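Local coordinates for imelysin-like protein (Psychrobacter arcticus, PDB 3PF0), which is of unknown function but belongs to the all-helical imelysin-like family of putative metalloendopeptidases, and is probably exported as a lipoprotein, at residues 107-110 against 111-114; 122-125 against 126-130; 233-236 against 237-241; 265-268 against 269-272; 329-332 against 333-336. All coordinates share one frame; numbering follows the deposited sequence.

Contact 1: residues 107-110 against 111-114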
loop_
_atom_site.group_PDB
_atom_site.type_symbol
_atom_site.label_atom_id
_atom_site.label_comp_id
_atom_site.label_asym_id
_atom_site.label_seq_id
_atom_site.Cartn_x
_atom_site.Cartn_y
_atom_site.Cartn_z
ATOM N N GLN A 107 4.414 1.439 -5.812
ATOM C CA GLN A 107 3.858 2.703 -5.312
ATOM C C GLN A 107 2.308 2.692 -5.380
ATOM O O GLN A 107 1.665 3.136 -4.426
ATOM C CB GLN A 107 4.423 3.893 -6.097
ATOM C CG GLN A 107 5.865 4.241 -5.713
ATOM C CD GLN A 107 6.400 5.374 -6.542
ATOM O OE1 GLN A 107 6.689 5.231 -7.731
ATOM N NE2 GLN A 107 6.584 6.522 -5.926
ATOM N N ALA A 108 1.727 2.166 -6.489
ATOM C CA ALA A 108 0.273 2.052 -6.698
ATOM C C ALA A 108 -0.355 1.096 -5.680
ATOM O O ALA A 108 -1.420 1.391 -5.145
ATOM C CB ALA A 108 -0.039 1.582 -8.119
ATOM N N TRP A 109 0.296 -0.028 -5.400
ATOM C CA TRP A 109 -0.233 -0.958 -4.407
ATOM C C TRP A 109 -0.092 -0.394 -2.989
ATOM O O TRP A 109 -0.980 -0.628 -2.165
ATOM C CB TRP A 109 0.406 -2.335 -4.502
ATOM C CG TRP A 109 -0.104 -3.271 -3.441
ATOM C CD1 TRP A 109 0.557 -3.674 -2.321
ATOM C CD2 TRP A 109 -1.446 -3.773 -3.319
ATOM N NE1 TRP A 109 -0.273 -4.438 -1.531
ATOM C CE2 TRP A 109 -1.516 -4.490 -2.106
ATOM C CE3 TRP A 109 -2.602 -3.673 -4.115
ATOM C CZ2 TRP A 109 -2.686 -5.136 -1.684
ATOM C CZ3 TRP A 109 -3.763 -4.304 -3.689
ATOM C CH2 TRP A 109 -3.797 -5.027 -2.492
ATOM N N ALA A 110 0.990 0.367 -2.714
ATOM C CA ALA A 110 1.203 1.006 -1.406
ATOM C C ALA A 110 0.033 1.946 -1.103
ATOM O O ALA A 110 -0.451 1.976 0.025
ATOM C CB ALA A 110 2.529 1.765 -1.377
ATOM N N SER A 111 -0.465 2.650 -2.137
ATOM C CA SER A 111 -1.624 3.533 -2.042
ATOM C C SER A 111 -2.897 2.718 -1.788
ATOM O O SER A 111 -3.638 3.047 -0.866
ATOM C CB SER A 111 -1.752 4.366 -3.312
ATOM O OG SER A 111 -0.668 5.281 -3.349
ATOM N N ALA A 112 -3.114 1.620 -2.543
ATOM C CA ALA A 112 -4.283 0.725 -2.389
ATOM C C ALA A 112 -4.337 0.058 -0.991
ATOM O O ALA A 112 -5.415 -0.351 -0.539
ATOM C CB ALA A 112 -4.277 -0.350 -3.477
ATOM N N GLU A 113 -3.184 -0.006 -0.291
ATOM C CA GLU A 113 -3.085 -0.591 1.055
ATOM C C GLU A 113 -3.791 0.274 2.133
ATOM O O GLU A 113 -3.868 -0.145 3.290
ATOM C CB GLU A 113 -1.621 -0.834 1.432
ATOM C CG GLU A 113 -1.104 -2.151 0.880
ATOM C CD GLU A 113 0.338 -2.487 1.198
ATOM O OE1 GLU A 113 1.122 -1.556 1.483
ATOM O OE2 GLU A 113 0.701 -3.679 1.106
HETATM N N MSE A 114 -4.346 1.441 1.743
HETATM C CA MSE A 114 -5.141 2.309 2.624
HETATM C C MSE A 114 -6.390 1.538 3.116
HETATM O O MSE A 114 -6.965 1.904 4.131
HETATM C CB MSE A 114 -5.546 3.610 1.892
HETATM C CG MSE A 114 -6.605 3.399 0.809
HETATM SE SE MSE A 114 -7.200 5.017 -0.083
HETATM C CE MSE A 114 -6.657 4.577 -1.859
#

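Contact 2: residues 122-125 against 126-130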
loop_
_atom_site.group_PDB
_atom_site.type_symbol
_atom_site.label_atom_id
_atom_site.label_comp_id
_atom_site.label_asym_id
_atom_site.label_seq_id
_atom_site.Cartn_x
_atom_site.Cartn_y
_atom_site.Cartn_z
ATOM N N ALA A 122 -9.497 -11.498 1.032
ATOM C CA ALA A 122 -10.139 -12.778 0.705
ATOM C C ALA A 122 -9.090 -13.792 0.225
ATOM O O ALA A 122 -8.234 -13.454 -0.600
ATOM C CB ALA A 122 -11.228 -12.585 -0.347
ATOM N N SER A 123 -9.117 -15.014 0.815
ATOM C CA SER A 123 -8.185 -16.121 0.546
ATOM C C SER A 123 -6.731 -15.616 0.620
ATOM O O SER A 123 -5.899 -16.016 -0.197
ATOM C CB SER A 123 -8.490 -16.764 -0.808
ATOM O OG SER A 123 -9.841 -17.195 -0.876
HETATM N N MSE A 124 -6.453 -14.704 1.601
HETATM C CA MSE A 124 -5.191 -13.986 1.864
HETATM C C MSE A 124 -4.526 -13.481 0.561
HETATM O O MSE A 124 -3.302 -13.513 0.427
HETATM C CB MSE A 124 -4.190 -14.795 2.742
HETATM C CG MSE A 124 -3.808 -16.176 2.220
HETATM SE SE MSE A 124 -2.376 -16.988 3.287
HETATM C CE MSE A 124 -0.862 -16.337 2.267
ATOM N N SER A 125 -5.337 -12.973 -0.378
ATOM C CA SER A 125 -4.823 -12.516 -1.669
ATOM C C SER A 125 -3.793 -11.393 -1.510
ATOM O O SER A 125 -2.829 -11.375 -2.273
ATOM C CB SER A 125 -5.954 -12.089 -2.601
ATOM O OG SER A 125 -5.532 -12.227 -3.949
ATOM N N ASN A 126 -3.951 -10.512 -0.496
ATOM C CA ASN A 126 -3.013 -9.404 -0.207
ATOM C C ASN A 126 -1.581 -9.914 0.080
ATOM O O ASN A 126 -0.620 -9.228 -0.269
ATOM C CB ASN A 126 -3.507 -8.551 0.973
ATOM C CG ASN A 126 -3.753 -9.318 2.253
ATOM O OD1 ASN A 126 -4.068 -10.506 2.262
ATOM N ND2 ASN A 126 -3.631 -8.644 3.370
ATOM N N LEU A 127 -1.441 -11.110 0.704
ATOM C CA LEU A 127 -0.119 -11.679 0.966
ATOM C C LEU A 127 0.470 -12.280 -0.327
ATOM O O LEU A 127 1.687 -12.274 -0.497
ATOM C CB LEU A 127 -0.145 -12.685 2.116
ATOM C CG LEU A 127 -0.356 -12.070 3.524
ATOM C CD1 LEU A 127 -0.499 -13.146 4.576
ATOM C CD2 LEU A 127 0.762 -11.055 3.897
ATOM N N TYR A 128 -0.396 -12.706 -1.274
ATOM C CA TYR A 128 0.028 -13.172 -2.599
ATOM C C TYR A 128 0.399 -11.970 -3.447
ATOM O O TYR A 128 1.165 -12.114 -4.395
ATOM C CB TYR A 128 -1.074 -14.010 -3.295
ATOM C CG TYR A 128 -1.198 -15.424 -2.760
ATOM C CD1 TYR A 128 -0.466 -16.468 -3.318
ATOM C CD2 TYR A 128 -2.060 -15.719 -1.705
ATOM C CE1 TYR A 128 -0.561 -17.769 -2.819
ATOM C CE2 TYR A 128 -2.178 -17.021 -1.208
ATOM C CZ TYR A 128 -1.421 -18.041 -1.764
ATOM O OH TYR A 128 -1.523 -19.319 -1.275
ATOM N N ILE A 129 -0.142 -10.781 -3.103
ATOM C CA ILE A 129 0.125 -9.516 -3.793
ATOM C C ILE A 129 1.384 -8.837 -3.204
ATOM O O ILE A 129 2.240 -8.363 -3.961
ATOM C CB ILE A 129 -1.124 -8.581 -3.743
ATOM C CG1 ILE A 129 -2.265 -9.152 -4.605
ATOM C CG2 ILE A 129 -0.779 -7.148 -4.188
ATOM C CD1 ILE A 129 -3.636 -8.619 -4.279
ATOM N N ASN A 130 1.471 -8.749 -1.866
ATOM C CA ASN A 130 2.608 -8.130 -1.188
ATOM C C ASN A 130 2.870 -8.825 0.147
ATOM O O ASN A 130 2.280 -8.463 1.171
ATOM C CB ASN A 130 2.391 -6.616 -0.993
ATOM C CG ASN A 130 3.627 -5.880 -0.508
ATOM O OD1 ASN A 130 4.755 -6.222 -0.853
ATOM N ND2 ASN A 130 3.449 -4.857 0.307
#

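Contact 3: residues 233-236 against 237-241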
loop_
_atom_site.group_PDB
_atom_site.type_symbol
_atom_site.label_atom_id
_atom_site.label_comp_id
_atom_site.label_asym_id
_atom_site.label_seq_id
_atom_site.Cartn_x
_atom_site.Cartn_y
_atom_site.Cartn_z
ATOM N N SER A 233 -9.113 1.753 9.056
ATOM C CA SER A 233 -8.275 1.257 7.972
ATOM C C SER A 233 -7.175 2.283 7.681
ATOM O O SER A 233 -6.019 1.903 7.499
ATOM C CB SER A 233 -9.115 0.997 6.722
ATOM O OG SER A 233 -8.347 0.365 5.714
ATOM N N LEU A 234 -7.544 3.585 7.659
ATOM C CA LEU A 234 -6.604 4.681 7.425
ATOM C C LEU A 234 -5.638 4.791 8.587
ATOM O O LEU A 234 -4.442 5.002 8.360
ATOM C CB LEU A 234 -7.320 6.022 7.187
ATOM C CG LEU A 234 -8.155 6.159 5.905
ATOM C CD1 LEU A 234 -8.808 7.524 5.844
ATOM C CD2 LEU A 234 -7.317 5.911 4.643
ATOM N N LEU A 235 -6.139 4.592 9.825
ATOM C CA LEU A 235 -5.310 4.617 11.037
ATOM C C LEU A 235 -4.299 3.457 10.990
ATOM O O LEU A 235 -3.129 3.664 11.333
ATOM C CB LEU A 235 -6.188 4.561 12.306
ATOM C CG LEU A 235 -5.507 4.332 13.675
ATOM C CD1 LEU A 235 -4.518 5.452 14.038
ATOM C CD2 LEU A 235 -6.546 4.163 14.760
ATOM N N SER A 236 -4.758 2.253 10.543
ATOM C CA SER A 236 -3.931 1.049 10.413
ATOM C C SER A 236 -2.801 1.268 9.408
ATOM O O SER A 236 -1.713 0.742 9.598
ATOM C CB SER A 236 -4.784 -0.143 9.988
ATOM O OG SER A 236 -4.018 -1.333 9.893
ATOM N N LEU A 237 -3.064 2.053 8.335
ATOM C CA LEU A 237 -2.077 2.354 7.289
ATOM C C LEU A 237 -0.833 3.032 7.889
ATOM O O LEU A 237 0.282 2.590 7.622
ATOM C CB LEU A 237 -2.698 3.243 6.180
ATOM C CG LEU A 237 -1.769 3.667 5.024
ATOM C CD1 LEU A 237 -1.420 2.486 4.118
ATOM C CD2 LEU A 237 -2.393 4.760 4.200
ATOM N N VAL A 238 -1.031 4.083 8.701
ATOM C CA VAL A 238 0.057 4.846 9.315
ATOM C C VAL A 238 0.631 4.081 10.543
ATOM O O VAL A 238 1.836 4.188 10.795
ATOM C CB VAL A 238 -0.370 6.316 9.619
ATOM C CG1 VAL A 238 -1.672 6.390 10.400
ATOM C CG2 VAL A 238 0.738 7.133 10.291
ATOM N N GLU A 239 -0.202 3.300 11.272
ATOM C CA GLU A 239 0.280 2.543 12.430
ATOM C C GLU A 239 1.231 1.420 11.990
ATOM O O GLU A 239 2.326 1.326 12.538
ATOM C CB GLU A 239 -0.881 1.995 13.273
ATOM C CG GLU A 239 -0.922 2.608 14.666
ATOM C CD GLU A 239 -2.208 2.485 15.463
ATOM O OE1 GLU A 239 -3.092 1.685 15.078
ATOM O OE2 GLU A 239 -2.323 3.189 16.492
ATOM N N THR A 240 0.840 0.603 10.974
ATOM C CA THR A 240 1.682 -0.489 10.461
ATOM C C THR A 240 2.914 0.082 9.748
ATOM O O THR A 240 3.962 -0.549 9.757
ATOM C CB THR A 240 0.900 -1.453 9.546
ATOM O OG1 THR A 240 0.403 -0.749 8.406
ATOM C CG2 THR A 240 -0.229 -2.183 10.273
HETATM N N MSE A 241 2.793 1.279 9.158
HETATM C CA MSE A 241 3.897 1.963 8.502
HETATM C C MSE A 241 4.956 2.398 9.532
HETATM O O MSE A 241 6.126 2.068 9.350
HETATM C CB MSE A 241 3.371 3.157 7.701
HETATM C CG MSE A 241 4.431 4.133 7.256
HETATM SE SE MSE A 241 3.778 5.190 5.765
HETATM C CE MSE A 241 2.333 6.200 6.620
#

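Contact 4: residues 265-268 against 269-272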
loop_
_atom_site.group_PDB
_atom_site.type_symbol
_atom_site.label_atom_id
_atom_site.label_comp_id
_atom_site.label_asym_id
_atom_site.label_seq_id
_atom_site.Cartn_x
_atom_site.Cartn_y
_atom_site.Cartn_z
ATOM N N ALA A 265 15.403 -3.149 -3.798
ATOM C CA ALA A 265 15.398 -2.092 -4.813
ATOM C C ALA A 265 16.044 -0.802 -4.285
ATOM O O ALA A 265 16.534 0.011 -5.071
ATOM C CB ALA A 265 13.966 -1.809 -5.255
ATOM N N GLY A 266 16.022 -0.629 -2.964
ATOM C CA GLY A 266 16.539 0.557 -2.291
ATOM C C GLY A 266 15.654 1.752 -2.572
ATOM O O GLY A 266 16.146 2.867 -2.775
ATOM N N GLN A 267 14.329 1.517 -2.610
ATOM C CA GLN A 267 13.360 2.568 -2.910
ATOM C C GLN A 267 12.321 2.734 -1.780
ATOM O O GLN A 267 11.146 2.953 -2.062
ATOM C CB GLN A 267 12.674 2.272 -4.264
ATOM C CG GLN A 267 13.620 2.315 -5.483
ATOM C CD GLN A 267 14.160 3.700 -5.798
ATOM O OE1 GLN A 267 13.619 4.731 -5.372
ATOM N NE2 GLN A 267 15.250 3.755 -6.563
ATOM N N SER A 268 12.758 2.669 -0.504
ATOM C CA SER A 268 11.829 2.801 0.629
ATOM C C SER A 268 11.181 4.178 0.710
ATOM O O SER A 268 10.013 4.245 1.073
ATOM C CB SER A 268 12.488 2.459 1.963
ATOM O OG SER A 268 13.821 2.931 2.061
ATOM N N ARG A 269 11.920 5.263 0.384
ATOM C CA ARG A 269 11.389 6.634 0.406
ATOM C C ARG A 269 10.160 6.765 -0.520
ATOM O O ARG A 269 9.171 7.367 -0.116
ATOM C CB ARG A 269 12.469 7.657 0.027
ATOM C CG ARG A 269 12.049 9.116 0.296
ATOM C CD ARG A 269 13.044 10.130 -0.241
ATOM N NE ARG A 269 13.055 10.186 -1.704
ATOM C CZ ARG A 269 14.053 10.690 -2.427
ATOM N NH1 ARG A 269 15.126 11.195 -1.830
ATOM N NH2 ARG A 269 13.987 10.693 -3.750
ATOM N N ALA A 270 10.212 6.158 -1.721
ATOM C CA ALA A 270 9.118 6.164 -2.692
ATOM C C ALA A 270 7.866 5.440 -2.164
ATOM O O ALA A 270 6.755 5.879 -2.454
ATOM C CB ALA A 270 9.571 5.531 -3.999
ATOM N N ILE A 271 8.044 4.349 -1.384
ATOM C CA ILE A 271 6.923 3.589 -0.815
ATOM C C ILE A 271 6.253 4.404 0.311
ATOM O O ILE A 271 5.032 4.535 0.304
ATOM C CB ILE A 271 7.349 2.161 -0.346
ATOM C CG1 ILE A 271 8.080 1.377 -1.474
ATOM C CG2 ILE A 271 6.150 1.361 0.189
ATOM C CD1 ILE A 271 7.298 1.270 -2.870
ATOM N N ILE A 272 7.050 4.987 1.236
ATOM C CA ILE A 272 6.529 5.789 2.356
ATOM C C ILE A 272 5.803 7.047 1.820
ATOM O O ILE A 272 4.735 7.387 2.318
ATOM C CB ILE A 272 7.647 6.125 3.391
ATOM C CG1 ILE A 272 8.309 4.832 3.961
ATOM C CG2 ILE A 272 7.143 7.034 4.528
ATOM C CD1 ILE A 272 7.362 3.734 4.594
HETATM O O HOH W 1 13.038 5.971 -3.038
#

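Contact 5: residues 329-332 against 333-336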
loop_
_atom_site.group_PDB
_atom_site.type_symbol
_atom_site.label_atom_id
_atom_site.label_comp_id
_atom_site.label_asym_id
_atom_site.label_seq_id
_atom_site.Cartn_x
_atom_site.Cartn_y
_atom_site.Cartn_z
ATOM N N THR A 329 17.464 11.588 11.983
ATOM C CA THR A 329 16.490 11.892 10.921
ATOM C C THR A 329 15.431 10.788 10.835
ATOM O O THR A 329 14.264 11.075 10.569
ATOM C CB THR A 329 17.190 12.090 9.565
ATOM O OG1 THR A 329 18.417 12.800 9.749
ATOM C CG2 THR A 329 16.322 12.840 8.574
ATOM N N GLN A 330 15.843 9.532 11.062
ATOM C CA GLN A 330 14.952 8.366 11.055
ATOM C C GLN A 330 14.012 8.441 12.258
ATOM O O GLN A 330 12.826 8.099 12.138
ATOM C CB GLN A 330 15.761 7.059 11.076
ATOM C CG GLN A 330 16.552 6.773 9.796
ATOM C CD GLN A 330 17.483 5.590 9.960
ATOM O OE1 GLN A 330 17.896 5.230 11.069
ATOM N NE2 GLN A 330 17.850 4.962 8.856
ATOM N N GLN A 331 14.541 8.930 13.407
ATOM C CA GLN A 331 13.796 9.133 14.652
ATOM C C GLN A 331 12.762 10.245 14.462
ATOM O O GLN A 331 11.628 10.099 14.917
ATOM C CB GLN A 331 14.749 9.452 15.825
ATOM C CG GLN A 331 14.094 9.376 17.217
ATOM C CD GLN A 331 13.426 8.045 17.502
ATOM O OE1 GLN A 331 14.051 6.981 17.455
ATOM N NE2 GLN A 331 12.131 8.077 17.784
ATOM N N GLU A 332 13.152 11.338 13.765
ATOM C CA GLU A 332 12.290 12.473 13.422
ATOM C C GLU A 332 11.102 12.012 12.567
ATOM O O GLU A 332 9.966 12.441 12.799
ATOM C CB GLU A 332 13.100 13.514 12.652
ATOM C CG GLU A 332 13.290 14.829 13.376
ATOM C CD GLU A 332 13.786 15.924 12.454
ATOM O OE1 GLU A 332 14.955 15.850 12.007
ATOM O OE2 GLU A 332 12.985 16.832 12.135
ATOM N N LEU A 333 11.372 11.130 11.579
ATOM C CA LEU A 333 10.351 10.574 10.697
ATOM C C LEU A 333 9.358 9.747 11.508
ATOM O O LEU A 333 8.149 9.915 11.324
ATOM C CB LEU A 333 10.973 9.744 9.551
ATOM C CG LEU A 333 9.986 9.031 8.594
ATOM C CD1 LEU A 333 9.038 10.021 7.895
ATOM C CD2 LEU A 333 10.724 8.208 7.568
ATOM N N TYR A 334 9.860 8.895 12.430
ATOM C CA TYR A 334 9.019 8.072 13.300
ATOM C C TYR A 334 8.159 8.953 14.191
ATOM O O TYR A 334 6.969 8.694 14.306
ATOM C CB TYR A 334 9.853 7.099 14.157
ATOM C CG TYR A 334 9.005 6.316 15.139
ATOM C CD1 TYR A 334 8.175 5.286 14.707
ATOM C CD2 TYR A 334 8.986 6.647 16.491
ATOM C CE1 TYR A 334 7.354 4.597 15.598
ATOM C CE2 TYR A 334 8.164 5.969 17.388
ATOM C CZ TYR A 334 7.350 4.945 16.937
ATOM O OH TYR A 334 6.555 4.259 17.822
ATOM N N ASP A 335 8.759 9.988 14.807
ATOM C CA ASP A 335 8.087 10.947 15.693
ATOM C C ASP A 335 6.954 11.691 14.960
ATOM O O ASP A 335 5.871 11.844 15.529
ATOM C CB ASP A 335 9.102 11.934 16.289
ATOM C CG ASP A 335 9.986 11.358 17.393
ATOM O OD1 ASP A 335 9.706 10.226 17.860
ATOM O OD2 ASP A 335 10.940 12.054 17.814
ATOM N N HIS A 336 7.187 12.093 13.685
ATOM C CA HIS A 336 6.189 12.756 12.846
ATOM C C HIS A 336 5.017 11.804 12.570
ATOM O O HIS A 336 3.863 12.235 12.632
ATOM C CB HIS A 336 6.814 13.240 11.522
ATOM C CG HIS A 336 7.416 14.609 11.595
ATOM N ND1 HIS A 336 8.670 14.818 12.140
ATOM C CD2 HIS A 336 6.916 15.795 11.184
ATOM C CE1 HIS A 336 8.890 16.120 12.052
ATOM N NE2 HIS A 336 7.864 16.748 11.476
#

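Contact 1: residues 107-110 against 111-114
Trp109 and Glu113, four residues apart where helix 92-112 runs out, meet through the indole N-H and the carboxylate. NE1 of Trp109 lies 2.9 Å from OE2 of Glu113, yet the N-H points well to one side of the oxygen (121°), which makes the bond weak. The two side chains cross at about a right angle, with ring and carboxylate planes 65° apart. Having its CG anti to the backbone N (chi1 178°), Trp109 lays its indole back beside the following turn. A glutamate suits this place because both its oxygens have further partners: OE2 also accepts from Asn130 ND2, and OE1 forms a salt bridge with Lys275.

Among the backbone donors, Ser111 N bonds to Gln107 O at 3.2 Å and Ala112 N to Ala108 O at 3.1 Å, both in the usual helical pattern. Glu113 N divides itself between two weak bonds, to Trp109 O at 3.0 Å and to Ala110 O at 3.4 Å, and Met114 N then takes Ser111 O at 3.1 Å. Ser111 OG, close to Gln107 O, is hydrogen-bonded to Thr278 OG1. The methyl of Ala112 rests 3.8 Å from Trp109 CE3, small enough to fit against helix 48-84 as well. A leucine at Trp109 would probably leave Glu113 OE2 with Asn130 but no indole donor and open a gap beside the Ala112 methyl.

The change from four-residue to three-residue backbone bonding is typical of a helix C-terminus, here inside the buried helical bundle of an imelysin-like fold.

Contact 2: residues 122-125 against 126-130
Met124, at the N-cap position, meets Leu127 and Tyr128 through both its carbonyl and its side chain. The backbone bonds come first. Met124 O accepts from Leu127 N at 3.1 Å, with the donor well above the carbonyl plane, and more weakly from Tyr128 N at 3.5 Å. Ser125 O receives two weak bonds, from Tyr128 N and Ile129 N, each at 2.9 Å. The one-turn helix is therefore held by three- and four-residue bonds together, and Ser123 and Met124 enter it with left-handed backbone angles.

Apolar packing lies over this turn. The selenomethionine sets CG in the crowded position between its backbone N and carbonyl carbon (chi1 56°), and the chain bends at chi3, about the bond from CG to selenium. Its CE thereby swings back to within 3.7 Å of Leu127 CB and 3.8 Å of Tyr128 CE2. A long, flexible chain suits this place, since it can fold over the start of the helix and cover two neighbours with one methyl.

Carbon-to-oxygen contacts fill in the rest. Tyr128 offers its ring edge to the cap, with CD2 3.3 Å from Met124 O and that oxygen near the ring plane. Ile129 CG1 comes equally near to Ser125 O.

Further polar ties run to helix 183-214, where Arg199 bonds to Ser125 OG and makes a cation-pi contact with Tyr128. Ile129 packs on Leu196, Leu200 and Ile203 of that helix and on Trp109 of helix 92-112, while its backbone bonds to Ile168 of helix 167-176, so the short helix is lodged among three longer ones.

Contact 3: residues 233-236 against 237-241
Thr240 holds OG1 between its backbone N and carbonyl carbon (chi1 61°), and that torsion turns the hydroxyl back onto Ser236 O at 2.8 Å. Thr240 N reaches the same oxygen at 2.9 Å in a nearly straight bond (170°). The two donors come from opposite faces of the carbonyl plane, so one acceptor is gripped twice. Threonine suits this exposed position because its hydroxyl can be satisfied by its own helix.

Leu235 has CG anti to its backbone N (chi1 170°), which carries the branch across Glu239 at a slant. In the conformer described here, Leu235 CG lies 3.8 Å from Glu239 OE1, and Leu235 CD1 is 4.0 Å from Glu239 OE2. Glu239 OE2 forms a salt bridge with Lys345 of helix 327-351, and Leu235 packs on Lys345 and Ile349. An alanine in place of Leu235 would probably open a gap towards Ile349 and leave the carboxylate and lysine chains less firmly flanked.

The backbone continues the helix: Glu239 N bonds to Leu235 O at 3.0 Å and Leu237 N to Ser233 O at 3.1 Å. Val238 presses CG1 to 3.2 Å from Leu235 O.

With Leu234 and Leu237 directed at Met114 and helix 268-283, Val238 at helix 327-351, and Thr240 exposed, this is the amphipathic pattern of a long helix in an all-alpha bundle.

Contact 4: residues 265-268 against 269-272
Ser268 and Ile272 share the straightest backbone bond here: Ile272 N reaches Ser268 O at 3.1 Å, nearly along the C=O axis, with an N-H...O angle of 169°. Beside it a water links the cap to the first turn, donating to Gln267 OE1 at 2.7 Å and accepting from Ala270 N at 3.1 Å. Gln267 is the N-cap, and two successive bends in its side chain (chi1 -65°, chi2 -67°) curl the amide back to hold that water. An early helical N-H is thus satisfied at one remove: a glutamine, longer than the usual serine or aspartate cap, does this through a water.

Ile271 N makes two weak bonds, to Ser268 O at 3.2 Å and Gln267 O at 3.5 Å. Ser268 OG is hydrogen-bonded to Leu322 N, while Arg269 NH1 reaches Met318 O.

Packing follows from the isoleucines, whose CG1 branches come up to carbonyl oxygens: Ile271 CG1 is 3.5 Å from Gln267 O, and Ile272 CG1 3.4 Å from Ser268 O. Ile271 and Ala270 then face Ala106 and Gln107 of helix 92-112, whereas Ile272 inserts against Met241, Ala245 and Ile246 of helix 225-250 and Leu315 of helix 298-316.

Contact 5: residues 329-332 against 333-336
His336 leans back on Glu332, and its side chain can be followed from the root. CB lies 3.5 Å from Glu332 O and CG 3.6 Å from the same oxygen. ND1 then closes to 2.8 Å of Glu332 O, making a hydrogen bond in which the oxygen lies in the ring plane, at the edge. Further out, CE1 comes 4.2 Å from Glu332 OE2, and the side chain also touches Thr311 and Leu314 of helix 298-316. Seen from the acceptor, ND1 sits 46° above the carbonyl plane. His336 N reaches that oxygen from the opposite face at 2.9 Å, so the carbonyl is held by two donors of one residue.

A second pair lies one position earlier. Gln331 has CG anti to its backbone N (chi1 -167°) and bends at the next bond, which brings NE2 over to Asp335 OD1 at 3.2 Å. The oxygen is nearly in the amide plane, but the amide meets the carboxylate from above, 49° out of its plane. The same NE2 is 3.7 Å from Tyr334 CD2, the amide standing steeply to the ring. Glutamine and aspartate suit the outward side of helix 327-351, while Leu333 turns to Ile246 and Leu315.

Since ND1 donates, it carries a hydrogen in this arrangement, and the in-plane bond fixes the rotation of the imidazole. The amide likewise gives Asp335 a neutral donor, so both polar side chains are tied to their own helix by hydrogen bonds and not by a salt bridge.

How the contacts relate
All five contacts are local turns that follow one another along the chain, and none encloses or crosses another. Contact 1 lies at the end of helix 92-112, and contact 2 starts the short helix that follows; they touch where Trp109 packs on Asn130. Contact 3, midway along helix 225-250, meets contact 1 through a hydrogen bond from Ser233 OG to Met114 O. Contact 4 opens helix 268-283, bringing Ile271 against Ala110, and touches both contacts 1 and 3. Contact 5, on helix 327-351, lies apart, its nearest atoms about 5 Å from those of contact 4 and about 17 Å from those of contact 2, which lies on the other side of the chain's centre.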